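Long-range contact in CptN Toxin (Eubacterium rectale DSM 17629, PDB 4RMO), which is the toxin of a type III toxin-antitoxin system linked to bacteriophage resistance, probably an endoribonuclease, seen here bound to its pseudoknot-forming RNA antitoxin: residues 70-78 with 118-129. Residues are numbered along the deposited sequence; the frame is centred on the assembly and turned at random.
With nucleotides of chain B.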
loop_
_atom_site.group_PDB
_atom_site.type_symbol
_atom_site.label_atom_id
_atom_site.label_comp_id
_atom_site.label_asym_id
_atom_site.label_seq_id
_atom_site.Cartn_x
_atom_site.Cartn_y
_atom_site.Cartn_z
ATOM N N ASN A 70 12.991 -5.747 -13.584
ATOM C CA ASN A 70 12.625 -4.326 -13.626
ATOM C C ASN A 70 13.711 -3.465 -14.254
ATOM O O ASN A 70 14.912 -3.723 -14.057
ATOM C CB ASN A 70 12.378 -3.786 -12.210
ATOM C CG ASN A 70 10.988 -4.087 -11.720
ATOM O OD1 ASN A 70 10.081 -4.380 -12.505
ATOM N ND2 ASN A 70 10.808 -4.028 -10.415
ATOM N N CYS A 71 13.303 -2.416 -14.984
ATOM C CA CYS A 71 14.246 -1.383 -15.450
ATOM C C CYS A 71 14.178 -0.217 -14.481
ATOM O O CYS A 71 13.132 0.410 -14.372
ATOM C CB CYS A 71 13.880 -0.906 -16.841
ATOM S SG CYS A 71 15.097 0.238 -17.541
ATOM N N ASP A 72 15.267 0.066 -13.773
ATOM C CA ASP A 72 15.299 1.229 -12.875
ATOM C C ASP A 72 15.861 2.487 -13.538
ATOM O O ASP A 72 15.653 3.553 -13.049
ATOM C CB ASP A 72 16.144 0.925 -11.651
ATOM C CG ASP A 72 15.769 -0.422 -11.003
ATOM O OD1 ASP A 72 14.739 -0.487 -10.314
ATOM O OD2 ASP A 72 16.512 -1.421 -11.226
ATOM N N ILE A 73 16.646 2.325 -14.600
ATOM C CA ILE A 73 17.378 3.431 -15.178
ATOM C C ILE A 73 16.501 4.295 -16.122
ATOM O O ILE A 73 16.831 5.449 -16.391
ATOM C CB ILE A 73 18.644 2.961 -15.943
ATOM C CG1 ILE A 73 18.348 1.875 -16.949
ATOM C CG2 ILE A 73 19.664 2.457 -14.956
ATOM C CD1 ILE A 73 19.489 1.626 -17.910
ATOM N N ILE A 74 15.393 3.726 -16.574
ATOM C CA ILE A 74 14.403 4.406 -17.374
ATOM C C ILE A 74 13.027 3.981 -16.948
ATOM O O ILE A 74 12.752 2.780 -16.738
ATOM C CB ILE A 74 14.596 4.045 -18.816
ATOM C CG1 ILE A 74 15.818 4.777 -19.341
ATOM C CG2 ILE A 74 13.406 4.473 -19.647
ATOM C CD1 ILE A 74 16.508 3.940 -20.350
ATOM N N HIS A 75 12.151 4.955 -16.794
ATOM C CA HIS A 75 10.750 4.684 -16.468
ATOM C C HIS A 75 9.879 5.553 -17.377
ATOM O O HIS A 75 10.098 6.769 -17.518
ATOM C CB HIS A 75 10.512 5.013 -15.010
ATOM C CG HIS A 75 9.144 4.657 -14.528
ATOM N ND1 HIS A 75 8.758 3.359 -14.264
ATOM C CD2 HIS A 75 8.075 5.424 -14.247
ATOM C CE1 HIS A 75 7.496 3.343 -13.879
ATOM N NE2 HIS A 75 7.057 4.587 -13.866
ATOM N N ILE A 76 8.917 4.918 -18.009
ATOM C CA ILE A 76 8.049 5.558 -18.983
ATOM C C ILE A 76 6.656 5.593 -18.409
ATOM O O ILE A 76 6.120 4.574 -17.970
ATOM C CB ILE A 76 8.054 4.792 -20.309
ATOM C CG1 ILE A 76 9.419 4.951 -20.967
ATOM C CG2 ILE A 76 6.994 5.332 -21.245
ATOM C CD1 ILE A 76 9.638 4.050 -22.142
ATOM N N VAL A 77 6.085 6.773 -18.352
ATOM C CA VAL A 77 4.748 6.923 -17.861
ATOM C C VAL A 77 4.040 8.087 -18.556
ATOM O O VAL A 77 4.666 9.046 -19.031
ATOM C CB VAL A 77 4.764 7.109 -16.330
ATOM C CG1 VAL A 77 5.362 8.439 -15.933
ATOM C CG2 VAL A 77 3.364 6.976 -15.743
ATOM N N LYS A 78 2.722 7.983 -18.638
ATOM C CA LYS A 78 1.887 9.015 -19.226
ATOM C C LYS A 78 1.769 10.121 -18.203
ATOM O O LYS A 78 1.305 9.885 -17.081
ATOM C CB LYS A 78 0.510 8.420 -19.544
ATOM C CG LYS A 78 -0.120 8.881 -20.829
ATOM C CD LYS A 78 -1.454 8.179 -21.108
ATOM C CE LYS A 78 -1.178 6.825 -21.738
ATOM N NZ LYS A 78 -2.359 6.048 -22.195
ATOM N N ALA A 118 2.876 6.633 -9.186
ATOM C CA ALA A 118 3.932 6.712 -10.199
ATOM C C ALA A 118 5.124 7.454 -9.577
ATOM O O ALA A 118 6.257 7.028 -9.747
ATOM C CB ALA A 118 3.464 7.417 -11.451
ATOM N N ALA A 119 4.862 8.525 -8.844
ATOM C CA ALA A 119 5.923 9.245 -8.205
ATOM C C ALA A 119 6.715 8.335 -7.284
ATOM O O ALA A 119 7.952 8.427 -7.204
ATOM C CB ALA A 119 5.369 10.418 -7.408
ATOM N N LYS A 120 5.997 7.509 -6.520
ATOM C CA LYS A 120 6.621 6.614 -5.554
ATOM C C LYS A 120 7.501 5.594 -6.243
ATOM O O LYS A 120 8.626 5.348 -5.827
ATOM C CB LYS A 120 5.560 5.925 -4.704
ATOM C CG LYS A 120 6.120 4.957 -3.703
ATOM C CD LYS A 120 5.000 4.288 -2.904
ATOM C CE LYS A 120 5.400 2.882 -2.459
ATOM N NZ LYS A 120 4.530 2.387 -1.363
ATOM N N GLU A 121 7.035 5.050 -7.344
ATOM C CA GLU A 121 7.849 4.098 -8.062
ATOM C C GLU A 121 9.129 4.765 -8.617
ATOM O O GLU A 121 10.189 4.146 -8.679
ATOM C CB GLU A 121 7.033 3.464 -9.180
ATOM C CG GLU A 121 7.504 2.069 -9.535
ATOM C CD GLU A 121 6.773 1.449 -10.722
ATOM O OE1 GLU A 121 5.639 1.914 -11.067
ATOM O OE2 GLU A 121 7.364 0.517 -11.322
ATOM N N ILE A 122 8.998 5.988 -9.106
ATOM C CA ILE A 122 10.105 6.714 -9.690
ATOM C C ILE A 122 11.104 7.069 -8.589
ATOM O O ILE A 122 12.300 6.959 -8.786
ATOM C CB ILE A 122 9.646 7.978 -10.461
ATOM C CG1 ILE A 122 9.111 7.538 -11.849
ATOM C CG2 ILE A 122 10.804 8.955 -10.683
ATOM C CD1 ILE A 122 8.237 8.558 -12.524
ATOM N N GLU A 123 10.609 7.492 -7.446
ATOM C CA GLU A 123 11.466 7.817 -6.327
ATOM C C GLU A 123 12.303 6.570 -5.918
ATOM O O GLU A 123 13.506 6.675 -5.661
ATOM C CB GLU A 123 10.653 8.427 -5.159
ATOM C CG GLU A 123 10.742 9.990 -5.045
ATOM C CD GLU A 123 9.811 10.911 -5.955
ATOM O OE1 GLU A 123 9.447 10.631 -7.181
ATOM O OE2 GLU A 123 9.472 12.011 -5.411
ATOM N N GLN A 124 11.679 5.405 -5.892
ATOM C CA GLN A 124 12.414 4.204 -5.511
ATOM C C GLN A 124 13.464 3.893 -6.515
ATOM O O GLN A 124 14.569 3.463 -6.146
ATOM C CB GLN A 124 11.497 2.986 -5.315
ATOM C CG GLN A 124 10.706 3.080 -4.000
ATOM C CD GLN A 124 9.660 1.954 -3.813
ATOM O OE1 GLN A 124 9.630 0.970 -4.564
ATOM N NE2 GLN A 124 8.837 2.090 -2.774
ATOM N N LYS A 125 13.120 4.026 -7.778
ATOM C CA LYS A 125 14.067 3.700 -8.822
ATOM C C LYS A 125 15.251 4.641 -8.724
ATOM O O LYS A 125 16.389 4.236 -8.917
ATOM C CB LYS A 125 13.387 3.768 -10.176
ATOM C CG LYS A 125 12.529 2.568 -10.431
ATOM C CD LYS A 125 11.849 2.609 -11.775
ATOM C CE LYS A 125 10.917 1.417 -11.968
ATOM N NZ LYS A 125 10.720 1.158 -13.409
ATOM N N ALA A 126 14.975 5.889 -8.386
ATOM C CA ALA A 126 15.987 6.910 -8.349
ATOM C C ALA A 126 16.940 6.717 -7.196
ATOM O O ALA A 126 18.123 7.044 -7.303
ATOM C CB ALA A 126 15.337 8.282 -8.243
ATOM N N ARG A 127 16.420 6.264 -6.069
ATOM C CA ARG A 127 17.270 6.004 -4.899
ATOM C C ARG A 127 18.208 4.863 -5.185
ATOM O O ARG A 127 19.361 4.879 -4.798
ATOM C CB ARG A 127 16.412 5.684 -3.698
ATOM C CG ARG A 127 15.747 6.923 -3.135
ATOM C CD ARG A 127 14.961 6.625 -1.828
ATOM N NE ARG A 127 14.238 7.832 -1.422
ATOM C CZ ARG A 127 14.812 8.933 -0.949
ATOM N NH1 ARG A 127 16.123 9.009 -0.751
ATOM N NH2 ARG A 127 14.060 9.986 -0.669
ATOM N N LYS A 128 17.688 3.848 -5.856
ATOM C CA LYS A 128 18.474 2.735 -6.253
ATOM C C LYS A 128 19.565 3.154 -7.276
ATOM O O LYS A 128 20.737 2.802 -7.137
ATOM C CB LYS A 128 17.582 1.689 -6.878
ATOM C CG LYS A 128 18.325 0.454 -7.297
ATOM C CD LYS A 128 17.413 -0.687 -7.701
ATOM C CE LYS A 128 18.243 -1.845 -8.279
ATOM N NZ LYS A 128 17.435 -2.928 -8.937
ATOM N N VAL A 129 19.166 3.881 -8.310
ATOM C CA VAL A 129 20.102 4.280 -9.317
ATOM C C VAL A 129 21.199 5.171 -8.715
ATOM O O VAL A 129 22.378 4.995 -8.995
ATOM C CB VAL A 129 19.410 5.000 -10.466
ATOM C CG1 VAL A 129 20.424 5.795 -11.269
ATOM C CG2 VAL A 129 18.692 3.996 -11.337
ATOM P P U B 6 24.417 -4.641 -16.162
ATOM O OP1 U B 6 24.878 -5.888 -15.518
ATOM O OP2 U B 6 23.338 -4.696 -17.176
ATOM O "O5'" U B 6 24.046 -3.639 -14.980
ATOM C "C5'" U B 6 24.977 -3.418 -13.904
ATOM C "C4'" U B 6 24.304 -3.683 -12.576
ATOM O "O4'" U B 6 23.184 -2.751 -12.426
ATOM C "C3'" U B 6 23.699 -5.077 -12.379
ATOM O "O3'" U B 6 23.732 -5.388 -10.987
ATOM C "C2'" U B 6 22.244 -4.849 -12.769
ATOM O "O2'" U B 6 21.369 -5.841 -12.284
ATOM C "C1'" U B 6 22.001 -3.468 -12.158
ATOM N N1 U B 6 20.866 -2.749 -12.752
ATOM C C2 U B 6 19.744 -2.550 -11.973
ATOM O O2 U B 6 19.711 -2.810 -10.785
ATOM N N3 U B 6 18.702 -1.928 -12.611
ATOM C C4 U B 6 18.646 -1.535 -13.930
ATOM O O4 U B 6 17.638 -0.967 -14.354
ATOM C C5 U B 6 19.831 -1.809 -14.678
ATOM C C6 U B 6 20.869 -2.404 -14.078
ATOM P P U B 26 18.638 6.123 1.088
ATOM O OP1 U B 26 18.561 7.408 1.826
ATOM O OP2 U B 26 18.102 5.976 -0.295
ATOM O "O5'" U B 26 20.136 5.592 0.899
ATOM C "C5'" U B 26 21.077 5.582 2.013
ATOM C "C4'" U B 26 22.440 5.169 1.519
ATOM O "O4'" U B 26 22.328 3.873 0.860
ATOM C "C3'" U B 26 23.073 6.105 0.495
ATOM O "O3'" U B 26 24.474 6.068 0.662
ATOM C "C2'" U B 26 22.729 5.430 -0.831
ATOM O "O2'" U B 26 23.587 5.698 -1.917
ATOM C "C1'" U B 26 22.829 3.950 -0.455
ATOM N N1 U B 26 22.007 3.083 -1.312
ATOM C C2 U B 26 22.649 2.175 -2.118
ATOM O O2 U B 26 23.865 2.066 -2.150
ATOM N N3 U B 26 21.821 1.424 -2.914
ATOM C C4 U B 26 20.444 1.489 -2.982
ATOM O O4 U B 26 19.833 0.732 -3.743
ATOM C C5 U B 26 19.854 2.427 -2.092
ATOM C C6 U B 26 20.637 3.197 -1.329
ATOM P P G B 24 9.520 -2.222 -1.642
ATOM O OP1 G B 24 8.099 -1.894 -1.910
ATOM O OP2 G B 24 10.332 -2.934 -2.669
ATOM O "O5'" G B 24 10.491 -0.980 -1.446
ATOM C "C5'" G B 24 10.392 -0.086 -0.356
ATOM C "C4'" G B 24 11.542 -0.287 0.617
ATOM O "O4'" G B 24 12.035 -1.661 0.617
ATOM C "C3'" G B 24 12.820 0.508 0.443
ATOM O "O3'" G B 24 12.711 1.861 0.842
ATOM C "C2'" G B 24 13.721 -0.207 1.441
ATOM O "O2'" G B 24 13.298 0.125 2.742
ATOM C "C1'" G B 24 13.333 -1.668 1.201
ATOM N N9 G B 24 14.225 -2.441 0.343
ATOM C C8 G B 24 13.905 -3.088 -0.827
ATOM N N7 G B 24 14.915 -3.728 -1.351
ATOM C C5 G B 24 15.953 -3.526 -0.451
ATOM C C6 G B 24 17.301 -3.978 -0.480
ATOM O O6 G B 24 17.854 -4.696 -1.317
ATOM N N1 G B 24 18.022 -3.504 0.610
ATOM C C2 G B 24 17.512 -2.715 1.609
ATOM N N2 G B 24 18.362 -2.359 2.571
ATOM N N3 G B 24 16.268 -2.261 1.634
ATOM C C4 G B 24 15.548 -2.711 0.586
HETATM O O HOH W 1 9.042 -1.242 -13.409
#
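Lys128 sets CG anti to its backbone N (chi1 -178°) and runs extended to meet Asp72, whose CG stands beside its own N (chi1 -49°); the two side chains cross at about a right angle. Lys128 NZ forms a salt bridge to Asp72 OD2 at 2.9 Å, arriving from above the carboxylate plane. The same OD2 accepts an almost straight bond (177°) from N3 of U6 of the RNA chain, 2.6 Å away, while Asp72 N donates to O4 of that base at 2.7 Å and Lys128 NZ reaches its O2 weakly. About one helical turn earlier, the extended chain of Lys125 runs past Asp72 CA, and its NZ donates to Cys71 O at 2.7 Å, to His75 ND1 at 3.1 Å near the ring edge, and to a water that also donates to Glu121 OE2. Ile122 CG1 approaches His75 CD2 obliquely at 3.4 Å, and Val77 meets Ala118 CB, extending the packing of strand 75-78 against the 118-129 part of helix 116-134, the two short segments running nearly antiparallel. Three acceptors thus hold the Lys125 ammonium. Donors and acceptors from loop and helix together match the uracil edge, consistent with readout of a uracil at this position of the bound RNA.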